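Local coordinates for protein putative glucoamylase (Bacteroides caccae ATCC 43185, PDB 4QT9) that probably hydrolyses glycosidic bonds in glucans, as a putative glucoamylase built on an alpha/alpha toroid, at residues A[28-33]-A[83-88]; A[72-77]-A[139-144]. All blocks are in the same frame, centred on the assembly; numbering follows the deposited sequence.

Contact 1. Residues A[28-33]-A[83-88]; sequences VQRRTF and RGYVTR
Y85 and F33 meet because their first torsions swing the two rings past each other: in Y85 CG lies anti to the carbonyl carbon (chi1 -69°), while in F33 it stands anti to the backbone N (chi1 164°). The tyrosine slides between F33 and R30 and turns its edge to the phenylalanine face in a T-shaped pair, ring centroids 5.2 Å apart and planes at 66°. Between the two rings, Y85 CD2 comes over the rim of F33, 3.6 Å from F33 CG, and Y85 CB adds a CH-pi contact over the same ring. R30 takes one face of the tyrosine: its CG sits 3.7 Å from the Y85 ring centroid, nearly on the ring normal. In the conformer described here, one of two modelled, Y85 CD1 lies over one face of the guanidinium; the arginine's end is therefore uncertain. Y85 OH ends 3.4 Å from Q29 CB, a packing contact, and V86 CG1 reaches the F33 edge at CZ, 3.7 Å away. With an alanine in place of Y85, one face of F33 would probably lose its cover and a gap open between it and the aliphatic part of R30. The Q29 and R83 side chains cross at about a right angle, with Q29 OE1 over one guanidinium face, without bonding each other; both hold E403, R83 by a salt bridge, and Q29 also bonds R406. G84 supplies the positive phi of a Schellman motif that ends helix 67-83, and T87 is the N-cap of helix 88-104. The contact therefore packs helix 21-37 against the tight connection between two successive helices, with helix 392-406 on another flank, where V28 and Q29 touch I402 and T32 touches A399.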
loop_
_atom_site.group_PDB
_atom_site.type_symbol
_atom_site.label_atom_id
_atom_site.label_comp_id
_atom_site.label_asym_id
_atom_site.label_seq_id
_atom_site.Cartn_x
_atom_site.Cartn_y
_atom_site.Cartn_z
ATOM N N VAL A 28 9.972 -9.828 -12.994
ATOM C CA VAL A 28 8.729 -9.455 -12.299
ATOM C C VAL A 28 8.785 -7.946 -11.980
ATOM O O VAL A 28 7.810 -7.232 -12.238
ATOM C CB VAL A 28 8.449 -10.337 -11.045
ATOM C CG1 VAL A 28 7.240 -9.826 -10.233
ATOM C CG2 VAL A 28 8.240 -11.797 -11.460
ATOM N N GLN A 29 9.941 -7.463 -11.515
ATOM C CA GLN A 29 10.131 -6.047 -11.185
ATOM C C GLN A 29 10.011 -5.168 -12.408
ATOM O O GLN A 29 9.232 -4.218 -12.360
ATOM C CB GLN A 29 11.473 -5.807 -10.511
ATOM C CG GLN A 29 11.357 -5.148 -9.171
ATOM C CD GLN A 29 12.722 -4.823 -8.640
ATOM O OE1 GLN A 29 13.660 -5.645 -8.657
ATOM N NE2 GLN A 29 12.867 -3.600 -8.208
ATOM N N ARG A 30 10.746 -5.490 -13.502
ATOM C CA ARG A 30 10.704 -4.694 -14.732
ATOM C C ARG A 30 9.275 -4.565 -15.276
ATOM O O ARG A 30 8.857 -3.453 -15.606
ATOM C CB ARG A 30 11.636 -5.264 -15.809
ATOM C CG ARG A 30 12.757 -4.300 -16.176
ATOM C CD ARG A 30 12.849 -3.983 -17.658
ATOM N NE ARG A 30 13.763 -2.865 -17.927
ATOM C CZ ARG A 30 15.089 -2.967 -18.020
ATOM N NH1 ARG A 30 15.686 -4.141 -17.847
ATOM N NH2 ARG A 30 15.827 -1.897 -18.279
ATOM N N ARG A 31 8.509 -5.674 -15.325
ATOM C CA ARG A 31 7.143 -5.635 -15.851
ATOM C C ARG A 31 6.171 -4.896 -14.931
ATOM O O ARG A 31 5.345 -4.143 -15.433
ATOM C CB ARG A 31 6.631 -7.039 -16.161
ATOM C CG ARG A 31 7.267 -7.596 -17.422
ATOM C CD ARG A 31 6.334 -8.563 -18.066
ATOM N NE ARG A 31 7.038 -9.405 -19.021
ATOM C CZ ARG A 31 6.458 -10.346 -19.752
ATOM N NH1 ARG A 31 5.147 -10.565 -19.653
ATOM N NH2 ARG A 31 7.177 -11.074 -20.593
ATOM N N THR A 32 6.258 -5.105 -13.613
ATOM C CA THR A 32 5.372 -4.441 -12.637
ATOM C C THR A 32 5.592 -2.934 -12.686
ATOM O O THR A 32 4.626 -2.172 -12.638
ATOM C CB THR A 32 5.579 -5.022 -11.232
ATOM O OG1 THR A 32 5.446 -6.433 -11.340
ATOM C CG2 THR A 32 4.548 -4.515 -10.234
ATOM N N PHE A 33 6.856 -2.518 -12.850
ATOM C CA PHE A 33 7.256 -1.120 -13.024
ATOM C C PHE A 33 6.518 -0.513 -14.235
ATOM O O PHE A 33 6.064 0.622 -14.154
ATOM C CB PHE A 33 8.790 -1.027 -13.229
ATOM C CG PHE A 33 9.284 0.293 -13.791
ATOM C CD1 PHE A 33 9.450 1.402 -12.966
ATOM C CD2 PHE A 33 9.610 0.417 -15.141
ATOM C CE1 PHE A 33 9.913 2.619 -13.487
ATOM C CE2 PHE A 33 10.073 1.631 -15.658
ATOM C CZ PHE A 33 10.212 2.728 -14.832
ATOM N N ARG A 83 17.439 1.539 -10.529
ATOM C CA ARG A 83 17.959 0.384 -11.266
ATOM C C ARG A 83 18.355 0.737 -12.702
ATOM O O ARG A 83 19.067 -0.037 -13.345
ATOM C CB ARG A 83 16.945 -0.758 -11.267
ATOM C CG ARG A 83 16.819 -1.373 -9.886
ATOM C CD ARG A 83 16.358 -2.806 -9.910
ATOM N NE ARG A 83 16.399 -3.328 -8.549
ATOM C CZ ARG A 83 17.338 -4.143 -8.084
ATOM N NH1 ARG A 83 18.280 -4.616 -8.894
ATOM N NH2 ARG A 83 17.320 -4.527 -6.814
ATOM N N GLY A 84 17.908 1.886 -13.195
ATOM C CA GLY A 84 18.216 2.301 -14.561
ATOM C C GLY A 84 17.245 1.783 -15.609
ATOM O O GLY A 84 17.621 1.624 -16.776
ATOM N N TYR A 85 15.981 1.538 -15.208
ATOM C CA TYR A 85 14.897 1.148 -16.113
ATOM C C TYR A 85 14.598 2.343 -17.057
ATOM O O TYR A 85 14.318 2.170 -18.234
ATOM C CB TYR A 85 13.644 0.754 -15.308
ATOM C CG TYR A 85 13.715 -0.525 -14.490
ATOM C CD1 TYR A 85 14.808 -1.382 -14.583
ATOM C CD2 TYR A 85 12.651 -0.918 -13.687
ATOM C CE1 TYR A 85 14.871 -2.559 -13.835
ATOM C CE2 TYR A 85 12.698 -2.095 -12.937
ATOM C CZ TYR A 85 13.806 -2.922 -13.022
ATOM O OH TYR A 85 13.825 -4.121 -12.335
ATOM N N VAL A 86 14.674 3.554 -16.511
ATOM C CA VAL A 86 14.518 4.833 -17.206
ATOM C C VAL A 86 15.733 5.687 -16.854
ATOM O O VAL A 86 16.386 5.426 -15.840
ATOM C CB VAL A 86 13.172 5.538 -16.877
ATOM C CG1 VAL A 86 12.000 4.734 -17.421
ATOM C CG2 VAL A 86 13.001 5.773 -15.384
ATOM N N THR A 87 16.046 6.701 -17.667
ATOM C CA THR A 87 17.176 7.594 -17.365
ATOM C C THR A 87 16.838 8.536 -16.188
ATOM O O THR A 87 15.664 8.699 -15.839
ATOM C CB THR A 87 17.577 8.390 -18.611
ATOM O OG1 THR A 87 16.531 9.310 -18.911
ATOM C CG2 THR A 87 17.864 7.484 -19.824
ATOM N N ARG A 88 17.863 9.126 -15.573
ATOM C CA ARG A 88 17.736 10.100 -14.483
ATOM C C ARG A 88 16.827 11.271 -14.921
ATOM O O ARG A 88 15.992 11.726 -14.138
ATOM C CB ARG A 88 19.151 10.633 -14.108
ATOM C CG ARG A 88 19.197 11.684 -13.006
ATOM C CD ARG A 88 20.605 12.190 -12.753
ATOM N NE ARG A 88 20.699 12.962 -11.508
ATOM C CZ ARG A 88 21.839 13.299 -10.908
ATOM N NH1 ARG A 88 23.005 12.931 -11.425
ATOM N NH2 ARG A 88 21.822 13.993 -9.778
#

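Contact 2. Residues A[72-77]-A[139-144]; sequences FGIMAI and AFLMQG
M75 and G144 bring their CA atoms within 5.4 Å where two helical segments run nearly parallel, their axes 18° apart and 8.3 Å from each other at closest approach. The glycine is consistent with this closeness: a CB here would point at the partner helix and probably come tight against I74 CG2. Instead M75 CG lies 3.6 Å from G144 CA, and I74 CG2 packs against the glycine carbonyl at 3.6 Å from G144 O. The selenomethionine side chain of M75 then crosses Q143 at about a right angle, the bend at chi3 (126°) setting M75 CE 3.7 Å from Q143 O and beside Q143 CG. Near the start of both segments, F72 and F140 lie alongside each other and point the same way; F72 CZ stands over one face of the F140 ring, toward its rim, with the planes inclined at 56°. F72 CE1 also touches F140 CB at 3.8 Å. Separately, I74 CD1 meets L141 CD1 at the same distance. Q143 spends its amide outside the pair, accepting from G270 N and donating to Y266 O, while the Y266 ring makes edge-to-face contacts with both phenylalanines. Wholly buried, this interface joins helices 67-83 and 135-152 of the toroid; helix 88-104 covers I74 and L141 through I98 and L102, and helix 209-217 meets F140 and Q143 through I210.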
loop_
_atom_site.group_PDB
_atom_site.type_symbol
_atom_site.label_atom_id
_atom_site.label_comp_id
_atom_site.label_asym_id
_atom_site.label_seq_id
_atom_site.Cartn_x
_atom_site.Cartn_y
_atom_site.Cartn_z
ATOM N N PHE A 72 2.280 4.111 -3.817
ATOM C CA PHE A 72 2.965 2.847 -4.127
ATOM C C PHE A 72 3.648 2.944 -5.476
ATOM O O PHE A 72 4.765 2.473 -5.627
ATOM C CB PHE A 72 1.991 1.656 -4.135
ATOM C CG PHE A 72 1.113 1.457 -2.920
ATOM C CD1 PHE A 72 1.369 2.135 -1.732
ATOM C CD2 PHE A 72 0.010 0.612 -2.975
ATOM C CE1 PHE A 72 0.553 1.953 -0.613
ATOM C CE2 PHE A 72 -0.806 0.428 -1.856
ATOM C CZ PHE A 72 -0.521 1.089 -0.675
ATOM N N GLY A 73 2.965 3.549 -6.431
ATOM C CA GLY A 73 3.441 3.737 -7.804
ATOM C C GLY A 73 4.652 4.628 -7.940
ATOM O O GLY A 73 5.565 4.333 -8.719
ATOM N N ILE A 74 4.660 5.728 -7.179
ATOM C CA ILE A 74 5.753 6.688 -7.110
ATOM C C ILE A 74 7.038 5.942 -6.590
ATOM O O ILE A 74 8.124 6.134 -7.155
ATOM C CB ILE A 74 5.251 7.841 -6.184
ATOM C CG1 ILE A 74 4.581 8.950 -6.994
ATOM C CG2 ILE A 74 6.282 8.364 -5.214
ATOM C CD1 ILE A 74 3.578 9.831 -6.137
HETATM N N MSE A 75 6.874 5.054 -5.565
HETATM C CA MSE A 75 7.944 4.229 -4.964
HETATM C C MSE A 75 8.404 3.190 -5.971
HETATM O O MSE A 75 9.592 2.898 -6.073
HETATM C CB MSE A 75 7.454 3.542 -3.678
HETATM C CG MSE A 75 7.265 4.500 -2.538
HETATM SE SE MSE A 75 6.487 3.577 -1.012
HETATM C CE MSE A 75 7.847 4.081 0.355
ATOM N N ALA A 76 7.463 2.659 -6.738
ATOM C CA ALA A 76 7.766 1.717 -7.820
ATOM C C ALA A 76 8.592 2.432 -8.929
ATOM O O ALA A 76 9.560 1.863 -9.434
ATOM C CB ALA A 76 6.477 1.128 -8.385
ATOM N N ILE A 77 8.262 3.697 -9.245
ATOM C CA ILE A 77 8.987 4.468 -10.259
ATOM C C ILE A 77 10.416 4.796 -9.736
ATOM O O ILE A 77 11.387 4.661 -10.486
ATOM C CB ILE A 77 8.170 5.718 -10.647
ATOM C CG1 ILE A 77 6.930 5.310 -11.475
ATOM C CG2 ILE A 77 9.044 6.732 -11.425
ATOM C CD1 ILE A 77 5.834 6.445 -11.719
ATOM N N ALA A 139 -2.140 9.167 3.526
ATOM C CA ALA A 139 -0.989 8.610 4.229
ATOM C C ALA A 139 -0.143 7.725 3.296
ATOM O O ALA A 139 1.084 7.844 3.309
ATOM C CB ALA A 139 -1.453 7.836 5.426
ATOM N N PHE A 140 -0.788 6.866 2.484
ATOM C CA PHE A 140 -0.124 6.006 1.494
ATOM C C PHE A 140 0.539 6.855 0.401
ATOM O O PHE A 140 1.642 6.546 -0.009
ATOM C CB PHE A 140 -1.096 4.972 0.888
ATOM C CG PHE A 140 -1.611 3.977 1.917
ATOM C CD1 PHE A 140 -0.773 3.475 2.905
ATOM C CD2 PHE A 140 -2.934 3.564 1.903
ATOM C CE1 PHE A 140 -1.253 2.597 3.873
ATOM C CE2 PHE A 140 -3.412 2.659 2.862
ATOM C CZ PHE A 140 -2.574 2.191 3.851
ATOM N N LEU A 141 -0.061 7.945 0.002
ATOM C CA LEU A 141 0.578 8.852 -0.970
ATOM C C LEU A 141 1.794 9.535 -0.343
ATOM O O LEU A 141 2.853 9.631 -0.990
ATOM C CB LEU A 141 -0.437 9.894 -1.474
ATOM C CG LEU A 141 0.037 10.965 -2.480
ATOM C CD1 LEU A 141 0.549 10.356 -3.822
ATOM C CD2 LEU A 141 -1.096 11.892 -2.820
HETATM N N MSE A 142 1.644 10.024 0.913
HETATM C CA MSE A 142 2.725 10.752 1.586
HETATM C C MSE A 142 3.895 9.828 1.903
HETATM O O MSE A 142 5.030 10.263 1.776
HETATM C CB MSE A 142 2.230 11.457 2.857
HETATM C CG MSE A 142 1.379 12.673 2.571
HETATM SE SE MSE A 142 2.358 14.042 1.615
HETATM C CE MSE A 142 4.221 13.677 2.089
ATOM N N GLN A 143 3.638 8.553 2.243
ATOM C CA GLN A 143 4.714 7.583 2.483
ATOM C C GLN A 143 5.634 7.497 1.210
ATOM O O GLN A 143 6.866 7.512 1.322
ATOM C CB GLN A 143 4.124 6.209 2.856
ATOM C CG GLN A 143 5.162 5.100 3.058
ATOM C CD GLN A 143 4.596 3.774 3.515
ATOM O OE1 GLN A 143 5.177 3.105 4.385
ATOM N NE2 GLN A 143 3.483 3.335 2.924
ATOM N N GLY A 144 5.018 7.494 0.032
ATOM C CA GLY A 144 5.728 7.503 -1.237
ATOM C C GLY A 144 6.447 8.812 -1.511
ATOM O O GLY A 144 7.620 8.809 -1.893
#

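Helix 67-83 is the shared element: its middle forms contact 2, while its C-terminal end opens into the turn of contact 1. The centres of the contacts are about 16 Å apart, yet they touch through F33, whose CD1 lies 3.6 Å from A76 O and whose CE1 lies 3.8 Å from I77 CA. Their segments alternate along the chain. Contact 1 is partly buried, about 19 Å from the chain centre to its own centre; contact 2 is fully buried, at about 8 Å. Near contact 2, the F140 side chain is about 5 Å from a bound acetate, probably from the crystallisation liquor, which may mark a pocket.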